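Local structure of putative uncharacterized protein (3M3I) at residues V96-P101 and Y128-R133; S73-L78 and G153-S158; L92-I97 and Y148-G153. The protein is of unknown function but belongs to the cupin superfamily (DUF985), whose members are built on a beta barrel. All blocks are in the same frame, centred on the assembly; numbering follows the deposited sequence.

Contact 1: residues V96-P101 and Y128-R133; sequences VILKDP and YQVYRR
The phenol ring of Tyr128 takes the backbone of Lys99 on one face: Lys99 CA stands 3.9 Å from the ring centroid and 18° off the ring normal, a CH-pi contact displaced toward the rim. Ile97 O lies at the edge of this ring, in its plane. Another flat group, the guanidinium of Arg132, has Val130 CG1 of its own strand over the centre of one face, and Leu98 CD1 approaches its NE at a slant. The Tyr131 ring has Val96 O at its edge, near the ring plane. All three sit in an antiparallel pair of the five-stranded sheet of this cupin-superfamily domain. Strands 92-98 and 130-136 follow one another as a hairpin with a very long connection, and the second is the outermost strand of its sheet within the chain.

With CG anti to its backbone N (chi1 -166°) and the chain extended beyond, Lys99 runs along the phenol toward the hydroxyl; its CG is 3.7 Å from Tyr128 CZ, and its CD is equally close to OH. That hydroxyl bonds to Gly153 O, with a weaker bond from Arg77 NE, so the ring is fixed at its far end as well.

In the ladder itself, Val96 and Arg132 form a hydrogen-bonded pair, Val96 N to Arg132 O at 3.0 Å and Arg132 N to Val96 O at 2.9 Å. Ile97 and Tyr131 follow as a non-hydrogen-bonded pair, and Ile97 CG2 turns to Tyr128 CD1, meeting the ring side chain at about a right angle. Pro101 CG packs on Val130 CG2 at 3.9 Å. Beyond the strands, Tyr128 N donates to Lys99 O over 3.2 Å, reaching that oxygen from above the carbonyl plane.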
loop_
_atom_site.group_PDB
_atom_site.type_symbol
_atom_site.label_atom_id
_atom_site.label_comp_id
_atom_site.label_asym_id
_atom_site.label_seq_id
_atom_site.Cartn_x
_atom_site.Cartn_y
_atom_site.Cartn_z
ATOM N N VAL A 96 18.397 -2.059 -2.174
ATOM C CA VAL A 96 18.195 -0.686 -2.640
ATOM C C VAL A 96 19.517 0.086 -2.714
ATOM O O VAL A 96 20.147 0.329 -1.691
ATOM C CB VAL A 96 17.226 0.075 -1.692
ATOM C CG1 VAL A 96 16.956 1.476 -2.199
ATOM C CG2 VAL A 96 15.913 -0.680 -1.536
ATOM N N ILE A 97 19.943 0.474 -3.914
ATOM C CA ILE A 97 21.068 1.393 -4.048
ATOM C C ILE A 97 20.472 2.782 -4.283
ATOM O O ILE A 97 19.824 3.009 -5.288
ATOM C CB ILE A 97 22.016 1.028 -5.209
ATOM C CG1 ILE A 97 22.408 -0.455 -5.169
ATOM C CG2 ILE A 97 23.253 1.914 -5.149
ATOM C CD1 ILE A 97 22.877 -1.016 -6.507
ATOM N N LEU A 98 20.663 3.697 -3.343
ATOM C CA LEU A 98 20.042 5.020 -3.428
ATOM C C LEU A 98 20.878 5.916 -4.310
ATOM O O LEU A 98 22.087 5.811 -4.287
ATOM C CB LEU A 98 19.931 5.658 -2.040
ATOM C CG LEU A 98 19.248 4.867 -0.927
ATOM C CD1 LEU A 98 19.507 5.566 0.408
ATOM C CD2 LEU A 98 17.747 4.725 -1.172
ATOM N N LYS A 99 20.234 6.794 -5.072
ATOM C CA LYS A 99 20.937 7.822 -5.852
ATOM C C LYS A 99 21.617 8.831 -4.929
ATOM O O LYS A 99 22.739 9.243 -5.175
ATOM C CB LYS A 99 19.961 8.545 -6.779
ATOM C CG LYS A 99 20.610 9.373 -7.860
ATOM C CD LYS A 99 19.551 9.846 -8.841
ATOM C CE LYS A 99 20.150 10.481 -10.085
ATOM N NZ LYS A 99 19.120 10.688 -11.155
ATOM N N ASP A 100 20.903 9.253 -3.892
ATOM C CA ASP A 100 21.502 9.897 -2.713
ATOM C C ASP A 100 20.796 9.303 -1.499
ATOM O O ASP A 100 19.703 8.755 -1.643
ATOM C CB ASP A 100 21.304 11.413 -2.711
ATOM C CG ASP A 100 21.419 12.035 -4.084
ATOM O OD1 ASP A 100 22.493 12.592 -4.408
ATOM O OD2 ASP A 100 20.426 11.981 -4.834
ATOM N N PRO A 101 21.400 9.405 -0.297
ATOM C CA PRO A 101 20.685 9.081 0.958
ATOM C C PRO A 101 19.261 9.686 1.057
ATOM O O PRO A 101 19.010 10.576 1.867
ATOM C CB PRO A 101 21.610 9.650 2.024
ATOM C CG PRO A 101 22.986 9.493 1.424
ATOM C CD PRO A 101 22.837 9.654 -0.065
ATOM N N TYR A 128 24.902 7.100 -6.074
ATOM C CA TYR A 128 24.768 5.648 -5.897
ATOM C C TYR A 128 25.767 4.996 -4.931
ATOM O O TYR A 128 26.246 3.886 -5.164
ATOM C CB TYR A 128 24.743 4.953 -7.265
ATOM C CG TYR A 128 23.498 5.319 -8.051
ATOM C CD1 TYR A 128 22.263 4.802 -7.703
ATOM C CD2 TYR A 128 23.550 6.212 -9.106
ATOM C CE1 TYR A 128 21.128 5.145 -8.389
ATOM C CE2 TYR A 128 22.411 6.557 -9.794
ATOM C CZ TYR A 128 21.204 6.019 -9.427
ATOM O OH TYR A 128 20.067 6.357 -10.111
ATOM N N GLN A 129 26.029 5.669 -3.820
ATOM C CA GLN A 129 27.023 5.186 -2.856
ATOM C C GLN A 129 26.467 4.328 -1.736
ATOM O O GLN A 129 27.202 3.514 -1.182
ATOM C CB GLN A 129 27.789 6.355 -2.245
ATOM C CG GLN A 129 28.622 7.109 -3.245
ATOM C CD GLN A 129 29.772 7.790 -2.595
ATOM O OE1 GLN A 129 30.763 7.151 -2.242
ATOM N NE2 GLN A 129 29.657 9.100 -2.411
ATOM N N VAL A 130 25.185 4.498 -1.410
ATOM C CA VAL A 130 24.600 3.866 -0.229
ATOM C C VAL A 130 23.731 2.650 -0.561
ATOM O O VAL A 130 22.631 2.783 -1.081
ATOM C CB VAL A 130 23.794 4.890 0.616
ATOM C CG1 VAL A 130 23.108 4.213 1.795
ATOM C CG2 VAL A 130 24.714 5.996 1.123
ATOM N N TYR A 131 24.234 1.465 -0.226
ATOM C CA TYR A 131 23.471 0.231 -0.353
ATOM C C TYR A 131 22.703 -0.034 0.944
ATOM O O TYR A 131 23.272 0.010 2.045
ATOM C CB TYR A 131 24.404 -0.942 -0.679
ATOM C CG TYR A 131 23.733 -2.302 -0.716
ATOM C CD1 TYR A 131 22.509 -2.492 -1.346
ATOM C CD2 TYR A 131 24.338 -3.403 -0.140
ATOM C CE1 TYR A 131 21.901 -3.733 -1.375
ATOM C CE2 TYR A 131 23.736 -4.647 -0.171
ATOM C CZ TYR A 131 22.516 -4.804 -0.788
ATOM O OH TYR A 131 21.934 -6.047 -0.811
ATOM N N ARG A 132 21.406 -0.297 0.807
ATOM C CA ARG A 132 20.548 -0.589 1.943
ATOM C C ARG A 132 19.794 -1.887 1.717
ATOM O O ARG A 132 19.068 -2.027 0.731
ATOM C CB ARG A 132 19.571 0.560 2.177
ATOM C CG ARG A 132 20.268 1.846 2.614
ATOM C CD ARG A 132 19.457 2.592 3.652
ATOM N NE ARG A 132 20.031 3.889 4.007
ATOM C CZ ARG A 132 21.077 4.071 4.813
ATOM N NH1 ARG A 132 21.720 3.041 5.352
ATOM N NH2 ARG A 132 21.499 5.301 5.070
ATOM N N ARG A 133 19.995 -2.834 2.629
ATOM C CA ARG A 133 19.233 -4.073 2.656
ATOM C C ARG A 133 18.033 -3.866 3.577
ATOM O O ARG A 133 18.192 -3.521 4.746
ATOM C CB ARG A 133 20.117 -5.228 3.144
ATOM C CG ARG A 133 19.398 -6.563 3.387
ATOM C CD ARG A 133 20.391 -7.632 3.859
ATOM N NE ARG A 133 19.726 -8.807 4.420
ATOM C CZ ARG A 133 19.197 -8.875 5.644
ATOM N NH1 ARG A 133 19.242 -7.830 6.466
ATOM N NH2 ARG A 133 18.610 -9.999 6.049
#

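Contact 2: residues S73-L78 and G153-S158; sequences SHLHRL and GAIFGS
The imidazole of His76 lies against Phe156, ring and carbonyl oxygen alike. From CB the side chain turns into the crowded position between the backbone N and the carbonyl carbon (chi1 62°), which brings the imidazole back across the partner strand. CG lies beside Phe156 O. ND1 is close to the same oxygen, but the angle is poor; its hydrogen bond goes instead to His74 O at 2.9 Å, in the plane of both ring and carbonyl, and fixes the ring's rotation. CE1 comes within 3.3 Å of Phe156 O, CD2 rests near Phe156 CE1 and CZ, and at the tip NE2 stands over one face of the phenyl, 3.2 Å from CZ. The two ring planes are inclined at 47°.

Around this pair the backbones form an antiparallel ladder of the cupin barrel, interrupted by a beta bulge. Ser73 pairs with Ser158, and His76 with Phe156, each through two hydrogen bonds. Between them the register slips by one residue where the chain turns a corner at Leu75. Gly157 lies opposite the bulge, and with no side chain there Ser73 O can approach Gly157 CA to 3.3 Å.

The phenyl also meets Leu78, whose CD1 lies in its plane at the edge, 3.7 Å from Phe156 CZ; Trp84 and Glu82 of strand 81-87 pack against the same side chain. On the side of Ile155, Leu75 CB touches Ile155 CG2 at 4.0 Å. Arg77, bent at chi3, passes Ile155 with NH2 near CD1 while its NH1 makes a salt bridge with Glu188. Gly153 N gives Leu78 O a weak bond, 3.4 Å long.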
loop_
_atom_site.group_PDB
_atom_site.type_symbol
_atom_site.label_atom_id
_atom_site.label_comp_id
_atom_site.label_asym_id
_atom_site.label_seq_id
_atom_site.Cartn_x
_atom_site.Cartn_y
_atom_site.Cartn_z
ATOM N N SER A 73 13.332 -10.170 -8.412
ATOM C CA SER A 73 13.182 -8.973 -9.244
ATOM C C SER A 73 14.579 -8.405 -9.442
ATOM O O SER A 73 15.254 -8.102 -8.481
ATOM C CB SER A 73 12.261 -7.962 -8.559
ATOM O OG SER A 73 12.503 -6.615 -8.952
ATOM N N HIS A 74 15.030 -8.275 -10.683
ATOM C CA HIS A 74 16.411 -7.869 -10.953
ATOM C C HIS A 74 16.538 -6.367 -10.934
ATOM O O HIS A 74 15.547 -5.660 -11.060
ATOM C CB HIS A 74 16.876 -8.415 -12.298
ATOM C CG HIS A 74 16.963 -9.908 -12.339
ATOM N ND1 HIS A 74 15.873 -10.707 -12.593
ATOM C CD2 HIS A 74 18.008 -10.744 -12.142
ATOM C CE1 HIS A 74 16.242 -11.973 -12.559
ATOM N NE2 HIS A 74 17.532 -12.022 -12.280
ATOM N N LEU A 75 17.764 -5.889 -10.779
ATOM C CA LEU A 75 18.027 -4.461 -10.634
ATOM C C LEU A 75 17.392 -3.606 -11.743
ATOM O O LEU A 75 17.670 -3.774 -12.932
ATOM C CB LEU A 75 19.535 -4.198 -10.527
ATOM C CG LEU A 75 20.238 -4.808 -9.296
ATOM C CD1 LEU A 75 21.675 -4.335 -9.165
ATOM C CD2 LEU A 75 19.488 -4.490 -8.012
ATOM N N HIS A 76 16.510 -2.705 -11.333
ATOM C CA HIS A 76 15.844 -1.787 -12.246
ATOM C C HIS A 76 15.697 -0.406 -11.593
ATOM O O HIS A 76 16.021 -0.218 -10.413
ATOM C CB HIS A 76 14.474 -2.341 -12.628
ATOM C CG HIS A 76 13.542 -2.491 -11.470
ATOM N ND1 HIS A 76 13.668 -3.501 -10.542
ATOM C CD2 HIS A 76 12.483 -1.748 -11.075
ATOM C CE1 HIS A 76 12.717 -3.383 -9.634
ATOM N NE2 HIS A 76 11.986 -2.325 -9.932
ATOM N N ARG A 77 15.213 0.558 -12.353
ATOM C CA ARG A 77 15.081 1.900 -11.837
ATOM C C ARG A 77 13.783 2.551 -12.325
ATOM O O ARG A 77 13.351 2.326 -13.458
ATOM C CB ARG A 77 16.306 2.730 -12.221
ATOM C CG ARG A 77 16.276 4.176 -11.750
ATOM C CD ARG A 77 17.056 5.051 -12.687
ATOM N NE ARG A 77 18.487 4.999 -12.433
ATOM C CZ ARG A 77 19.433 5.120 -13.358
ATOM N NH1 ARG A 77 19.135 5.262 -14.643
ATOM N NH2 ARG A 77 20.700 5.083 -12.990
ATOM N N LEU A 78 13.169 3.338 -11.442
ATOM C CA LEU A 78 11.950 4.072 -11.741
ATOM C C LEU A 78 12.303 5.543 -11.648
ATOM O O LEU A 78 13.451 5.888 -11.424
ATOM C CB LEU A 78 10.842 3.707 -10.744
ATOM C CG LEU A 78 10.354 2.253 -10.752
ATOM C CD1 LEU A 78 9.549 1.913 -9.511
ATOM C CD2 LEU A 78 9.525 1.948 -11.993
ATOM N N GLY A 153 14.549 7.036 -8.391
ATOM C CA GLY A 153 15.932 7.219 -8.790
ATOM C C GLY A 153 16.830 6.152 -8.216
ATOM O O GLY A 153 17.979 6.060 -8.604
ATOM N N ALA A 154 16.315 5.340 -7.297
ATOM C CA ALA A 154 17.089 4.235 -6.748
ATOM C C ALA A 154 17.218 3.095 -7.755
ATOM O O ALA A 154 16.271 2.790 -8.471
ATOM C CB ALA A 154 16.459 3.724 -5.447
ATOM N N ILE A 155 18.404 2.497 -7.822
ATOM C CA ILE A 155 18.603 1.215 -8.494
ATOM C C ILE A 155 18.301 0.134 -7.453
ATOM O O ILE A 155 18.988 0.044 -6.437
ATOM C CB ILE A 155 20.037 1.070 -9.018
ATOM C CG1 ILE A 155 20.333 2.124 -10.097
ATOM C CG2 ILE A 155 20.280 -0.331 -9.588
ATOM C CD1 ILE A 155 21.795 2.363 -10.315
ATOM N N PHE A 156 17.274 -0.677 -7.699
ATOM C CA PHE A 156 16.794 -1.634 -6.702
ATOM C C PHE A 156 16.212 -2.942 -7.258
ATOM O O PHE A 156 15.803 -3.019 -8.417
ATOM C CB PHE A 156 15.753 -0.967 -5.810
ATOM C CG PHE A 156 14.453 -0.671 -6.495
ATOM C CD1 PHE A 156 14.374 0.277 -7.487
ATOM C CD2 PHE A 156 13.294 -1.308 -6.112
ATOM C CE1 PHE A 156 13.183 0.559 -8.100
ATOM C CE2 PHE A 156 12.100 -1.016 -6.724
ATOM C CZ PHE A 156 12.044 -0.083 -7.708
ATOM N N GLY A 157 16.149 -3.959 -6.403
ATOM C CA GLY A 157 15.612 -5.270 -6.796
ATOM C C GLY A 157 15.111 -6.006 -5.577
ATOM O O GLY A 157 15.221 -5.477 -4.488
ATOM N N SER A 158 14.571 -7.214 -5.743
ATOM C CA SER A 158 14.100 -7.975 -4.600
ATOM C C SER A 158 14.378 -9.471 -4.695
ATOM O O SER A 158 14.580 -9.995 -5.779
ATOM C CB SER A 158 12.613 -7.699 -4.338
ATOM O OG SER A 158 11.770 -8.410 -5.217
#

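Contact 3: residues L92-I97 and Y148-G153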
loop_
_atom_site.group_PDB
_atom_site.type_symbol
_atom_site.label_atom_id
_atom_site.label_comp_id
_atom_site.label_asym_id
_atom_site.label_seq_id
_atom_site.Cartn_x
_atom_site.Cartn_y
_atom_site.Cartn_z
ATOM N N LEU A 92 10.327 -10.163 2.332
ATOM C CA LEU A 92 10.888 -9.813 1.046
ATOM C C LEU A 92 12.144 -8.976 1.311
ATOM O O LEU A 92 12.075 -7.939 1.988
ATOM C CB LEU A 92 9.865 -8.983 0.276
ATOM C CG LEU A 92 9.965 -8.889 -1.241
ATOM C CD1 LEU A 92 9.102 -9.954 -1.890
ATOM C CD2 LEU A 92 9.505 -7.521 -1.683
ATOM N N GLN A 93 13.287 -9.421 0.803
ATOM C CA GLN A 93 14.508 -8.657 0.949
ATOM C C GLN A 93 14.655 -7.725 -0.233
ATOM O O GLN A 93 14.751 -8.167 -1.382
ATOM C CB GLN A 93 15.726 -9.561 1.073
ATOM C CG GLN A 93 16.972 -8.793 1.446
ATOM C CD GLN A 93 18.182 -9.667 1.637
ATOM O OE1 GLN A 93 18.083 -10.793 2.101
ATOM N NE2 GLN A 93 19.340 -9.138 1.298
ATOM N N LEU A 94 14.642 -6.433 0.068
ATOM C CA LEU A 94 14.773 -5.386 -0.912
ATOM C C LEU A 94 16.233 -4.968 -0.918
ATOM O O LEU A 94 16.820 -4.735 0.143
ATOM C CB LEU A 94 13.902 -4.182 -0.545
ATOM C CG LEU A 94 12.455 -4.171 -1.004
ATOM C CD1 LEU A 94 11.685 -3.075 -0.288
ATOM C CD2 LEU A 94 12.429 -3.943 -2.512
ATOM N N HIS A 95 16.802 -4.872 -2.109
ATOM C CA HIS A 95 18.187 -4.476 -2.300
ATOM C C HIS A 95 18.159 -3.106 -2.945
ATOM O O HIS A 95 17.925 -3.009 -4.146
ATOM C CB HIS A 95 18.900 -5.478 -3.219
ATOM C CG HIS A 95 18.883 -6.887 -2.708
ATOM N ND1 HIS A 95 20.030 -7.579 -2.387
ATOM C CD2 HIS A 95 17.854 -7.736 -2.475
ATOM C CE1 HIS A 95 19.707 -8.791 -1.979
ATOM N NE2 HIS A 95 18.392 -8.907 -2.016
ATOM N N VAL A 96 18.397 -2.059 -2.174
ATOM C CA VAL A 96 18.195 -0.686 -2.640
ATOM C C VAL A 96 19.517 0.086 -2.714
ATOM O O VAL A 96 20.147 0.329 -1.691
ATOM C CB VAL A 96 17.226 0.075 -1.692
ATOM C CG1 VAL A 96 16.956 1.476 -2.199
ATOM C CG2 VAL A 96 15.913 -0.680 -1.536
ATOM N N ILE A 97 19.943 0.474 -3.914
ATOM C CA ILE A 97 21.068 1.393 -4.048
ATOM C C ILE A 97 20.472 2.782 -4.283
ATOM O O ILE A 97 19.824 3.009 -5.288
ATOM C CB ILE A 97 22.016 1.028 -5.209
ATOM C CG1 ILE A 97 22.408 -0.455 -5.169
ATOM C CG2 ILE A 97 23.253 1.914 -5.149
ATOM C CD1 ILE A 97 22.877 -1.016 -6.507
ATOM N N TYR A 148 7.454 -0.065 3.340
ATOM C CA TYR A 148 8.699 0.621 3.017
ATOM C C TYR A 148 8.622 1.201 1.607
ATOM O O TYR A 148 8.018 0.601 0.716
ATOM C CB TYR A 148 9.888 -0.326 3.129
ATOM C CG TYR A 148 11.186 0.302 2.694
ATOM C CD1 TYR A 148 12.002 0.975 3.603
ATOM C CD2 TYR A 148 11.584 0.257 1.365
ATOM C CE1 TYR A 148 13.198 1.565 3.195
ATOM C CE2 TYR A 148 12.763 0.840 0.957
ATOM C CZ TYR A 148 13.562 1.497 1.866
ATOM O OH TYR A 148 14.729 2.069 1.430
ATOM N N THR A 149 9.247 2.367 1.423
ATOM C CA THR A 149 9.194 3.142 0.186
ATOM C C THR A 149 10.571 3.265 -0.458
ATOM O O THR A 149 11.502 3.776 0.151
ATOM C CB THR A 149 8.631 4.557 0.429
ATOM O OG1 THR A 149 7.264 4.457 0.815
ATOM C CG2 THR A 149 8.710 5.411 -0.827
ATOM N N VAL A 150 10.678 2.804 -1.707
ATOM C CA VAL A 150 11.923 2.856 -2.463
ATOM C C VAL A 150 11.929 4.199 -3.171
ATOM O O VAL A 150 11.055 4.451 -3.984
ATOM C CB VAL A 150 12.014 1.701 -3.485
ATOM C CG1 VAL A 150 13.306 1.784 -4.274
ATOM C CG2 VAL A 150 11.911 0.361 -2.773
ATOM N N PRO A 151 12.889 5.084 -2.845
ATOM C CA PRO A 151 12.787 6.417 -3.439
ATOM C C PRO A 151 13.032 6.381 -4.943
ATOM O O PRO A 151 13.840 5.580 -5.411
ATOM C CB PRO A 151 13.886 7.210 -2.725
ATOM C CG PRO A 151 14.188 6.431 -1.474
ATOM C CD PRO A 151 14.002 5.004 -1.882
ATOM N N GLY A 152 12.313 7.226 -5.680
ATOM C CA GLY A 152 12.544 7.405 -7.103
ATOM C C GLY A 152 14.009 7.693 -7.379
ATOM O O GLY A 152 14.640 8.475 -6.686
ATOM N N GLY A 153 14.549 7.036 -8.391
ATOM C CA GLY A 153 15.932 7.219 -8.790
ATOM C C GLY A 153 16.830 6.152 -8.216
ATOM O O GLY A 153 17.979 6.060 -8.604
#
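This is an apolar contact between facing sheets, with no hydrogen bond across it: Leu94 and Val96 of residues 92-97 meet Tyr148 and Val150 of residues 148-150 in the buried interior. The axes of these two short segments come no closer than 9.5 Å and their directions differ by 40°, a separation that side chains bridge and backbones do not.

Leu94 makes the closest approach. With its CG anti to the carbonyl carbon (chi1 -87°), the side chain carries its CD1 methyl toward the opposite strand, 3.7 Å from Tyr148 CD2 and 4.2 Å from Val150 CG2. It approaches the phenol ring at a slant. Val150 CG2 itself lies in the plane of that ring, at its edge, so the leucine methyl settles where two neighbours on the same strand meet.

The contact joins the two sheets of what is, for a cupin-superfamily domain, probably a beta barrel. Here strand 92-98 comes from the five-stranded sheet and strand 147-150 from the larger one, and Trp84 of the latter adds its side chain against both Leu94 and Val150.

Val96 divides its branches between the two partners. CG1, anti to the backbone N, faces Val150 CG1 at 4.2 Å, whereas CG2 lies 4.3 Å from Tyr148 CE2, with the hydroxyl at a similar distance. The tyrosine ring further makes a cation-pi contact with Arg106.

The alternate residues look the other way: Thr149 bonds through OG1 to Thr83 and packs on Tyr60 of the second subunit, and His95 uses NE2 to bond with Ser159. Past Val150 the chain leaves the strand, and Gly152 N is held by Asp81 OD2.

Along the chain the segments run 73-78, 92-101, 128-133 and 148-158, so the outer pairing, contact 2, encloses the other two. Contacts 1 and 3 start from the same strand, 92-98, and share Val96 and Ile97; contacts 2 and 3 share Gly153, where the chain passes from strand 147-150 of one sheet to strand 155-159 of the other. The centres of contacts 1 and 2 lie about 11 Å apart. Contact 3 is centred about 9 Å from contact 1 and about 7 Å from contact 2. Contact 1 and the 76-77 part of contact 2 are ladders of the five-stranded sheet, joined by strands 92-98 and 155-159, while contact 3 ties that sheet to the opposite wall of the cupin barrel.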